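Local coordinates for protein N-acetyl-beta-D glucosaminidase (Rhizomucor miehei CAU432, PDB 4ZM6) that probably combines hydrolysis of beta-linked N-acetylglucosamine by a glycoside hydrolase family 3 domain with acetyl transfer from acetyl-CoA to glucosamine by a GCN5-related region, at residues D548-V553 and K571-L576; Q165-Q170 and H638-G643; W722-F727 and S737-H742. One frame throughout, in Å; residues are numbered along the deposited sequence.

Two of the three contacts lie within acetyltransferase-type regions and one joins two domains. Contact 2 joins residues 165-170 of the glycoside hydrolase part to 638-643 of the acetyltransferase part, and contact 1 is nested inside the loop that it closes; their centres are 29 Å apart. Contact 3 follows in the second acetyltransferase-like region, its nearest atoms about 8 Å from contact 1 and about 17 Å from contact 2. Contact 1 and the 638-643 half of contact 2 belong to the acetyl-CoA-binding unit: Val-553's side chain is about 12 Å from the bound cofactor, and Arg-640's about 11 Å from that of Thr-629, which binds acetyl-CoA. Contact 3 lies away from the known sites.

Contact 1 of 3, residues D548-V553 and K571-L576; sequences DDLDHV and KINLGL
Leu-550 reaches from helix 546-561 across to Ile-572 and Asn-573 on helix 569-577, and its side chain carries much of the contact. The CB points at the neighbouring helix but touches nothing on it; it only sets the direction. With CG anti to the backbone N (chi1 176°), the fork of the leucine is pushed outward into the gap, where its two methyls straddle the CB of Asn-573. CD1 also reaches Ile-572 CG2, at 4.2 Å. CD2 meets the Asn-573 side chain at CB, 4.0 Å away, and at OD1, 3.6 Å away. The approach of CD2 to the amide oxygen is van der Waals contact, and the two side chains cross at about a right angle. A branched leucine suits the place because its two methyls can share the asparagine's CB while each also touches a further atom, one apolar and one polar, at the partly exposed margin.

Deeper down, one turn on from Leu-550, Val-553 presents CG1 to the same Ile-572 CG2 at 4.2 Å. That isoleucine methyl thus serves two partners, while Ile-572 also packs on Thr-554 and Trp-557 of the first helix. The axes of the two segments pass 10.6 Å apart, so side chains must meet in the middle; beta-branched residues fit because their methyls are rigidly placed and make compact apolar surfaces. Val-553 and Leu-576 both rest on Phe-597 of strand 594-605, which floors the pair.

Near the N-terminal end of helix 546-561, Asp-548 makes salt bridges to Arg-545 and to Lys-262 of the second subunit. The two segments run at 123° to each other, and both helices lie between strands 540-543 and 585-588, the paired helices that follow the first strand of a GNAT acetyltransferase fold.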
loop_
_atom_site.group_PDB
_atom_site.type_symbol
_atom_site.label_atom_id
_atom_site.label_comp_id
_atom_site.label_asym_id
_atom_site.label_seq_id
_atom_site.Cartn_x
_atom_site.Cartn_y
_atom_site.Cartn_z
ATOM N N ASP A 548 -21.350 -1.389 5.043
ATOM C CA ASP A 548 -21.974 -1.629 3.739
ATOM C C ASP A 548 -22.267 -3.100 3.433
ATOM O O ASP A 548 -23.239 -3.403 2.744
ATOM C CB ASP A 548 -21.076 -1.068 2.633
ATOM C CG ASP A 548 -20.819 0.417 2.785
ATOM O OD1 ASP A 548 -21.777 1.149 3.123
ATOM O OD2 ASP A 548 -19.664 0.855 2.567
ATOM N N ASP A 549 -21.431 -4.007 3.937
ATOM C CA ASP A 549 -21.435 -5.408 3.491
ATOM C C ASP A 549 -22.094 -6.410 4.446
ATOM O O ASP A 549 -22.296 -7.572 4.080
ATOM C CB ASP A 549 -19.996 -5.856 3.231
ATOM C CG ASP A 549 -19.270 -4.961 2.238
ATOM O OD1 ASP A 549 -19.941 -4.318 1.395
ATOM O OD2 ASP A 549 -18.020 -4.907 2.302
ATOM N N LEU A 550 -22.428 -5.973 5.658
ATOM C CA LEU A 550 -22.918 -6.890 6.690
ATOM C C LEU A 550 -24.230 -7.579 6.302
ATOM O O LEU A 550 -24.373 -8.787 6.495
ATOM C CB LEU A 550 -23.071 -6.161 8.029
ATOM C CG LEU A 550 -23.675 -6.953 9.195
ATOM C CD1 LEU A 550 -22.852 -8.200 9.494
ATOM C CD2 LEU A 550 -23.798 -6.069 10.430
ATOM N N ASP A 551 -25.182 -6.822 5.764
ATOM C CA ASP A 551 -26.476 -7.397 5.361
ATOM C C ASP A 551 -26.308 -8.465 4.293
ATOM O O ASP A 551 -26.963 -9.500 4.340
ATOM C CB ASP A 551 -27.432 -6.316 4.851
ATOM C CG ASP A 551 -28.018 -5.483 5.968
ATOM O OD1 ASP A 551 -28.629 -6.067 6.888
ATOM O OD2 ASP A 551 -27.880 -4.244 5.915
ATOM N N HIS A 552 -25.422 -8.210 3.338
ATOM C CA HIS A 552 -25.162 -9.161 2.264
ATOM C C HIS A 552 -24.464 -10.415 2.758
ATOM O O HIS A 552 -24.832 -11.525 2.366
ATOM C CB HIS A 552 -24.341 -8.503 1.163
ATOM C CG HIS A 552 -25.120 -7.512 0.363
ATOM N ND1 HIS A 552 -24.706 -6.210 0.181
ATOM C CD2 HIS A 552 -26.307 -7.627 -0.277
ATOM C CE1 HIS A 552 -25.597 -5.569 -0.554
ATOM N NE2 HIS A 552 -26.578 -6.406 -0.843
ATOM N N VAL A 553 -23.457 -10.235 3.610
ATOM C CA VAL A 553 -22.758 -11.365 4.217
ATOM C C VAL A 553 -23.721 -12.208 5.045
ATOM O O VAL A 553 -23.653 -13.437 5.024
ATOM C CB VAL A 553 -21.585 -10.891 5.085
ATOM C CG1 VAL A 553 -21.092 -12.007 5.996
ATOM C CG2 VAL A 553 -20.456 -10.385 4.198
ATOM N N LYS A 571 -25.068 -11.895 15.561
ATOM C CA LYS A 571 -24.073 -12.920 15.909
ATOM C C LYS A 571 -22.919 -12.937 14.905
ATOM O O LYS A 571 -21.746 -13.003 15.278
ATOM C CB LYS A 571 -24.723 -14.302 15.998
ATOM C CG LYS A 571 -25.752 -14.426 17.115
ATOM C CD LYS A 571 -25.129 -14.234 18.494
ATOM C CE LYS A 571 -26.170 -13.862 19.533
ATOM N NZ LYS A 571 -25.536 -13.634 20.860
ATOM N N ILE A 572 -23.260 -12.860 13.627
ATOM C CA ILE A 572 -22.258 -12.748 12.579
ATOM C C ILE A 572 -21.386 -11.526 12.868
ATOM O O ILE A 572 -20.160 -11.624 12.899
ATOM C CB ILE A 572 -22.913 -12.669 11.175
ATOM C CG1 ILE A 572 -23.550 -14.021 10.818
ATOM C CG2 ILE A 572 -21.898 -12.279 10.105
ATOM C CD1 ILE A 572 -24.525 -13.968 9.659
ATOM N N ASN A 573 -22.028 -10.389 13.113
ATOM C CA ASN A 573 -21.313 -9.145 13.401
ATOM C C ASN A 573 -20.406 -9.273 14.625
ATOM O O ASN A 573 -19.275 -8.785 14.628
ATOM C CB ASN A 573 -22.307 -7.998 13.593
ATOM C CG ASN A 573 -21.629 -6.649 13.708
ATOM O OD1 ASN A 573 -21.082 -6.127 12.735
ATOM N ND2 ASN A 573 -21.665 -6.070 14.900
ATOM N N LEU A 574 -20.897 -9.945 15.660
ATOM C CA LEU A 574 -20.090 -10.199 16.844
ATOM C C LEU A 574 -18.833 -11.001 16.485
ATOM O O LEU A 574 -17.711 -10.572 16.788
ATOM C CB LEU A 574 -20.920 -10.946 17.894
ATOM C CG LEU A 574 -20.218 -11.320 19.201
ATOM C CD1 LEU A 574 -19.836 -10.081 19.999
ATOM C CD2 LEU A 574 -21.108 -12.236 20.021
ATOM N N GLY A 575 -19.036 -12.157 15.845
ATOM C CA GLY A 575 -17.940 -12.997 15.373
ATOM C C GLY A 575 -16.914 -12.143 14.659
ATOM O O GLY A 575 -15.727 -12.185 14.986
ATOM N N LEU A 576 -17.379 -11.321 13.718
ATOM C CA LEU A 576 -16.483 -10.570 12.829
ATOM C C LEU A 576 -15.821 -9.354 13.471
ATOM O O LEU A 576 -14.610 -9.159 13.324
ATOM C CB LEU A 576 -17.217 -10.152 11.556
ATOM C CG LEU A 576 -17.730 -11.314 10.699
ATOM C CD1 LEU A 576 -18.501 -10.792 9.495
ATOM C CD2 LEU A 576 -16.593 -12.228 10.258
#

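Contact 2 of 3, residues Q165-Q170 and H638-G643; sequences QVEGYQ and HFREQG
Glu-167 and Arg-640 meet in a buried salt bridge, the sole close contact between the two segments although 467 residues of chain separate them. The donor is NE of the arginine, which lies 2.7 Å from Glu-167 OE2 with an N-H...O angle of 145°, so the bond is bent. OE2 sits near the guanidinium plane, at its edge. Seen from the acid, however, the N-H arrives from above the carboxylate, 50° out of its plane, and the two flat groups are well out of parallel. This is a single grip through NE, unlike the paired side-on arrangement in which two arginine nitrogens hold both oxygens.

The other acid oxygen has its own partner: Glu-167 OE1 forms a salt bridge with NH1 of Arg-171, one turn further along the same helix. Two positive groups therefore share one carboxylate, which would probably favour its charged form in this buried setting. The long reach of both residues suits their places, since the CA atoms of Glu-167 and Arg-640 are 8.2 Å apart; Glu-167 is extended throughout, whereas Arg-640 bends at chi3 (-59°), bringing NE to the acid. Its chain touches Leu-163 and Ala-164 of helix 155-171, and also Ser-108 and Ala-223.

Behind the bridge, Gln-165 OE1 is hydrogen-bonded to Tyr-151 OH. Beyond Arg-640, Gly-643 closes its helix in a Schellman motif, taking the positive phi that glycine adopts readily. The arrangement is an interdomain salt bridge, joining a helix of the family 3 TIM-barrel domain to the GNAT helix that follows the acetyl-CoA-binding loop.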
loop_
_atom_site.group_PDB
_atom_site.type_symbol
_atom_site.label_atom_id
_atom_site.label_comp_id
_atom_site.label_asym_id
_atom_site.label_seq_id
_atom_site.Cartn_x
_atom_site.Cartn_y
_atom_site.Cartn_z
ATOM N N GLN A 165 6.605 -18.593 -3.417
ATOM C CA GLN A 165 7.574 -19.618 -3.807
ATOM C C GLN A 165 8.765 -19.657 -2.857
ATOM O O GLN A 165 9.241 -20.735 -2.509
ATOM C CB GLN A 165 8.043 -19.405 -5.249
ATOM C CG GLN A 165 6.983 -19.734 -6.291
ATOM C CD GLN A 165 7.568 -20.317 -7.569
ATOM O OE1 GLN A 165 8.507 -19.767 -8.147
ATOM N NE2 GLN A 165 7.016 -21.441 -8.012
ATOM N N VAL A 166 9.241 -18.487 -2.442
ATOM C CA VAL A 166 10.274 -18.397 -1.410
ATOM C C VAL A 166 9.818 -19.130 -0.143
ATOM O O VAL A 166 10.580 -19.894 0.443
ATOM C CB VAL A 166 10.608 -16.932 -1.073
ATOM C CG1 VAL A 166 11.484 -16.843 0.171
ATOM C CG2 VAL A 166 11.292 -16.261 -2.259
ATOM N N GLU A 167 8.576 -18.898 0.273
ATOM C CA GLU A 167 7.978 -19.690 1.342
ATOM C C GLU A 167 8.055 -21.168 0.971
ATOM O O GLU A 167 8.693 -21.950 1.664
ATOM C CB GLU A 167 6.517 -19.274 1.606
ATOM C CG GLU A 167 5.701 -20.297 2.397
ATOM C CD GLU A 167 4.390 -19.753 2.941
ATOM O OE1 GLU A 167 3.578 -20.552 3.444
ATOM O OE2 GLU A 167 4.159 -18.534 2.876
ATOM N N GLY A 168 7.424 -21.535 -0.137
ATOM C CA GLY A 168 7.347 -22.933 -0.559
ATOM C C GLY A 168 8.676 -23.668 -0.543
ATOM O O GLY A 168 8.782 -24.758 0.025
ATOM N N TYR A 169 9.691 -23.067 -1.159
ATOM C CA TYR A 169 11.009 -23.686 -1.254
ATOM C C TYR A 169 11.628 -23.855 0.119
ATOM O O TYR A 169 12.080 -24.942 0.463
ATOM C CB TYR A 169 11.957 -22.855 -2.129
ATOM C CG TYR A 169 11.656 -22.893 -3.614
ATOM C CD1 TYR A 169 11.532 -24.101 -4.294
ATOM C CD2 TYR A 169 11.531 -21.718 -4.346
ATOM C CE1 TYR A 169 11.272 -24.133 -5.656
ATOM C CE2 TYR A 169 11.266 -21.740 -5.707
ATOM C CZ TYR A 169 11.139 -22.947 -6.360
ATOM O OH TYR A 169 10.879 -22.963 -7.713
ATOM N N GLN A 170 11.636 -22.776 0.897
ATOM C CA GLN A 170 12.282 -22.761 2.214
ATOM C C GLN A 170 11.510 -23.571 3.245
ATOM O O GLN A 170 12.076 -24.058 4.222
ATOM C CB GLN A 170 12.463 -21.328 2.694
ATOM C CG GLN A 170 13.380 -20.524 1.793
ATOM C CD GLN A 170 13.636 -19.127 2.300
ATOM O OE1 GLN A 170 12.877 -18.586 3.103
ATOM N NE2 GLN A 170 14.711 -18.531 1.834
ATOM N N HIS A 638 -1.990 -12.524 2.909
ATOM C CA HIS A 638 -1.950 -11.638 4.067
ATOM C C HIS A 638 -1.161 -12.265 5.216
ATOM O O HIS A 638 -0.238 -11.647 5.737
ATOM C CB HIS A 638 -3.354 -11.268 4.546
ATOM C CG HIS A 638 -3.359 -10.557 5.861
ATOM N ND1 HIS A 638 -4.025 -11.037 6.967
ATOM C CD2 HIS A 638 -2.725 -9.429 6.261
ATOM C CE1 HIS A 638 -3.823 -10.220 7.986
ATOM N NE2 HIS A 638 -3.034 -9.239 7.585
ATOM N N PHE A 639 -1.525 -13.487 5.598
ATOM C CA PHE A 639 -0.808 -14.207 6.641
ATOM C C PHE A 639 0.677 -14.256 6.328
ATOM O O PHE A 639 1.514 -14.004 7.192
ATOM C CB PHE A 639 -1.303 -15.647 6.759
ATOM C CG PHE A 639 -2.710 -15.787 7.274
ATOM C CD1 PHE A 639 -3.193 -14.979 8.296
ATOM C CD2 PHE A 639 -3.538 -16.779 6.764
ATOM C CE1 PHE A 639 -4.487 -15.130 8.762
ATOM C CE2 PHE A 639 -4.829 -16.939 7.234
ATOM C CZ PHE A 639 -5.305 -16.111 8.231
ATOM N N ARG A 640 0.986 -14.590 5.080
ATOM C CA ARG A 640 2.361 -14.737 4.623
ATOM C C ARG A 640 3.176 -13.468 4.867
ATOM O O ARG A 640 4.283 -13.536 5.396
ATOM C CB ARG A 640 2.366 -15.107 3.136
ATOM C CG ARG A 640 3.731 -15.401 2.545
ATOM C CD ARG A 640 3.614 -15.874 1.107
ATOM N NE ARG A 640 2.799 -17.090 0.976
ATOM C CZ ARG A 640 1.669 -17.208 0.272
ATOM N NH1 ARG A 640 1.154 -16.184 -0.403
ATOM N NH2 ARG A 640 1.043 -18.376 0.239
ATOM N N GLU A 641 2.619 -12.319 4.488
ATOM C CA GLU A 641 3.278 -11.023 4.689
ATOM C C GLU A 641 3.433 -10.689 6.165
ATOM O O GLU A 641 4.429 -10.088 6.564
ATOM C CB GLU A 641 2.490 -9.899 4.009
ATOM C CG GLU A 641 2.501 -9.949 2.489
ATOM C CD GLU A 641 1.442 -9.050 1.872
ATOM O OE1 GLU A 641 0.247 -9.429 1.878
ATOM O OE2 GLU A 641 1.804 -7.959 1.378
ATOM N N GLN A 642 2.439 -11.073 6.965
ATOM C CA GLN A 642 2.456 -10.820 8.407
ATOM C C GLN A 642 3.390 -11.743 9.182
ATOM O O GLN A 642 3.719 -11.458 10.332
ATOM C CB GLN A 642 1.044 -10.945 8.991
ATOM C CG GLN A 642 0.083 -9.864 8.530
ATOM C CD GLN A 642 0.613 -8.479 8.818
ATOM O OE1 GLN A 642 0.896 -8.138 9.968
ATOM N NE2 GLN A 642 0.766 -7.676 7.775
ATOM N N GLY A 643 3.809 -12.845 8.570
ATOM C CA GLY A 643 4.649 -13.824 9.249
ATOM C C GLY A 643 3.845 -14.761 10.133
ATOM O O GLY A 643 4.379 -15.342 11.077
#

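Contact 3 of 3, residues W722-F727 and S737-H742; sequences WELYAF and STYQHH
Leu-724 of helix 721-731 packs against the ring of Tyr-739 on helix 736-745, and this is the buried half of the contact, seated on the sheet. The leucine's CD2 stands 3.6 Å from the ring atom CD2 of Tyr-739, and its other methyl, CD1, lies 3.9 Å from CE2 of that ring. Both methyls meet the CD2 and CE2 atoms of the ring, and the side chains cross at about a right angle. Leu-724 reaches across because its CG stands opposite the backbone N (chi1 -178°). Below, the leucine rests on Leu-751 and Val-753, and Tyr-739 on Ile-768, all residues of the sheet. A tyrosine suits this spot: its ring fills apolar space while its OH, deep in the protein, is hydrogen-bonded to Ser-766 OG and to the carbonyl oxygen of Cys-799.

The other half is just as close, but its residues are partly exposed, at the solvent side. Here Tyr-725 starts out along its own helix surface, yet its ring extends over to Gln-740. CG of the glutamine lies over one face of that ring, 4.0 Å from its centroid and 26° off the normal, a CH-pi contact displaced toward CZ, the hydroxyl-bearing carbon. The hydroxyl oxygen of Tyr-725 is 3.6 Å from Gln-740 CA. CG does the touching, and the extended chain carries the amide onward. Such a residue fits a margin, offering methylenes to the ring and keeping its polar group at the far end. Leu-736 and Val-743 of the second helix also border the Tyr-725 ring.

The axes of the two segments approach to 10.4 Å, with 160° between their directions: an antiparallel helical hairpin between strands 711-715 and 751-756, consistent with the paired helices of a second GNAT-like domain.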
loop_
_atom_site.group_PDB
_atom_site.type_symbol
_atom_site.label_atom_id
_atom_site.label_comp_id
_atom_site.label_asym_id
_atom_site.label_seq_id
_atom_site.Cartn_x
_atom_site.Cartn_y
_atom_site.Cartn_z
ATOM N N TRP A 722 -5.845 -13.178 40.527
ATOM C CA TRP A 722 -4.484 -13.708 40.424
ATOM C C TRP A 722 -4.394 -15.213 40.688
ATOM O O TRP A 722 -3.590 -15.905 40.073
ATOM C CB TRP A 722 -3.528 -12.960 41.361
ATOM C CG TRP A 722 -3.765 -13.195 42.825
ATOM C CD1 TRP A 722 -4.614 -12.501 43.644
ATOM C CD2 TRP A 722 -3.130 -14.177 43.650
ATOM N NE1 TRP A 722 -4.551 -12.993 44.922
ATOM C CE2 TRP A 722 -3.647 -14.023 44.957
ATOM C CE3 TRP A 722 -2.175 -15.172 43.413
ATOM C CZ2 TRP A 722 -3.244 -14.831 46.023
ATOM C CZ3 TRP A 722 -1.773 -15.975 44.475
ATOM C CH2 TRP A 722 -2.308 -15.799 45.763
ATOM N N GLU A 723 -5.221 -15.717 41.595
ATOM C CA GLU A 723 -5.221 -17.138 41.926
ATOM C C GLU A 723 -5.696 -17.984 40.753
ATOM O O GLU A 723 -5.230 -19.100 40.566
ATOM C CB GLU A 723 -6.117 -17.409 43.135
ATOM C CG GLU A 723 -5.740 -16.628 44.385
ATOM C CD GLU A 723 -6.604 -17.001 45.563
ATOM O OE1 GLU A 723 -6.568 -18.183 45.957
ATOM O OE2 GLU A 723 -7.326 -16.125 46.080
ATOM N N LEU A 724 -6.641 -17.453 39.983
ATOM C CA LEU A 724 -7.140 -18.122 38.784
ATOM C C LEU A 724 -6.103 -18.051 37.664
ATOM O O LEU A 724 -5.894 -19.030 36.950
ATOM C CB LEU A 724 -8.458 -17.490 38.331
ATOM C CG LEU A 724 -9.155 -18.092 37.109
ATOM C CD1 LEU A 724 -9.263 -19.606 37.202
ATOM C CD2 LEU A 724 -10.532 -17.468 36.935
ATOM N N TYR A 725 -5.454 -16.896 37.511
ATOM C CA TYR A 725 -4.387 -16.750 36.523
ATOM C C TYR A 725 -3.184 -17.639 36.880
ATOM O O TYR A 725 -2.645 -18.337 36.020
ATOM C CB TYR A 725 -3.955 -15.285 36.373
ATOM C CG TYR A 725 -5.000 -14.337 35.785
ATOM C CD1 TYR A 725 -6.216 -14.802 35.277
ATOM C CD2 TYR A 725 -4.745 -12.965 35.708
ATOM C CE1 TYR A 725 -7.144 -13.926 34.732
ATOM C CE2 TYR A 725 -5.671 -12.086 35.169
ATOM C CZ TYR A 725 -6.868 -12.571 34.683
ATOM O OH TYR A 725 -7.791 -11.697 34.152
ATOM N N ALA A 726 -2.779 -17.630 38.145
ATOM C CA ALA A 726 -1.705 -18.509 38.616
ATOM C C ALA A 726 -1.997 -19.969 38.282
ATOM O O ALA A 726 -1.107 -20.707 37.857
ATOM C CB ALA A 726 -1.514 -18.350 40.115
ATOM N N PHE A 727 -3.247 -20.372 38.480
ATOM C CA PHE A 727 -3.693 -21.720 38.158
ATOM C C PHE A 727 -3.516 -22.011 36.673
ATOM O O PHE A 727 -2.843 -22.969 36.301
ATOM C CB PHE A 727 -5.152 -21.890 38.553
ATOM C CG PHE A 727 -5.730 -23.222 38.195
ATOM C CD1 PHE A 727 -5.517 -24.322 39.004
ATOM C CD2 PHE A 727 -6.511 -23.369 37.057
ATOM C CE1 PHE A 727 -6.062 -25.549 38.683
ATOM C CE2 PHE A 727 -7.064 -24.596 36.729
ATOM C CZ PHE A 727 -6.837 -25.690 37.542
ATOM N N SER A 737 -5.399 -16.605 28.229
ATOM C CA SER A 737 -5.939 -15.459 27.485
ATOM C C SER A 737 -7.475 -15.448 27.389
ATOM O O SER A 737 -8.083 -14.385 27.268
ATOM C CB SER A 737 -5.351 -15.408 26.076
ATOM O OG SER A 737 -5.986 -16.352 25.235
ATOM N N THR A 738 -8.094 -16.624 27.421
ATOM C CA THR A 738 -9.549 -16.722 27.369
ATOM C C THR A 738 -10.179 -16.274 28.690
ATOM O O THR A 738 -11.193 -15.570 28.701
ATOM C CB THR A 738 -9.994 -18.155 27.049
ATOM O OG1 THR A 738 -9.430 -18.544 25.799
ATOM C CG2 THR A 738 -11.507 -18.251 26.951
ATOM N N TYR A 739 -9.581 -16.701 29.797
ATOM C CA TYR A 739 -9.996 -16.254 31.119
ATOM C C TYR A 739 -9.766 -14.746 31.240
ATOM O O TYR A 739 -10.645 -14.018 31.704
ATOM C CB TYR A 739 -9.236 -17.017 32.213
ATOM C CG TYR A 739 -9.773 -18.414 32.492
ATOM C CD1 TYR A 739 -9.340 -19.521 31.762
ATOM C CD2 TYR A 739 -10.707 -18.624 33.498
ATOM C CE1 TYR A 739 -9.831 -20.794 32.029
ATOM C CE2 TYR A 739 -11.202 -19.886 33.774
ATOM C CZ TYR A 739 -10.763 -20.971 33.044
ATOM O OH TYR A 739 -11.273 -22.220 33.339
ATOM N N GLN A 740 -8.601 -14.285 30.792
ATOM C CA GLN A 740 -8.274 -12.853 30.786
ATOM C C GLN A 740 -9.251 -12.020 29.954
ATOM O O GLN A 740 -9.562 -10.877 30.301
ATOM C CB GLN A 740 -6.856 -12.628 30.255
ATOM C CG GLN A 740 -5.761 -12.996 31.242
ATOM C CD GLN A 740 -4.369 -12.832 30.665
ATOM O OE1 GLN A 740 -4.182 -12.900 29.452
ATOM N NE2 GLN A 740 -3.384 -12.621 31.532
ATOM N N HIS A 741 -9.718 -12.589 28.849
ATOM C CA HIS A 741 -10.617 -11.877 27.951
ATOM C C HIS A 741 -11.953 -11.611 28.650
ATOM O O HIS A 741 -12.491 -10.502 28.576
ATOM C CB HIS A 741 -10.796 -12.672 26.657
ATOM C CG HIS A 741 -11.957 -12.236 25.826
ATOM N ND1 HIS A 741 -13.257 -12.558 26.147
ATOM C CD2 HIS A 741 -12.017 -11.534 24.673
ATOM C CE1 HIS A 741 -14.072 -12.065 25.234
ATOM N NE2 HIS A 741 -13.345 -11.440 24.326
ATOM N N HIS A 742 -12.467 -12.630 29.336
ATOM C CA HIS A 742 -13.718 -12.511 30.086
ATOM C C HIS A 742 -13.579 -11.536 31.263
ATOM O O HIS A 742 -14.460 -10.708 31.497
ATOM C CB HIS A 742 -14.186 -13.877 30.591
ATOM C CG HIS A 742 -14.295 -14.916 29.517
ATOM N ND1 HIS A 742 -14.671 -14.618 28.225
ATOM C CD2 HIS A 742 -14.092 -16.255 29.548
ATOM C CE1 HIS A 742 -14.688 -15.723 27.504
ATOM N NE2 HIS A 742 -14.343 -16.732 28.283
#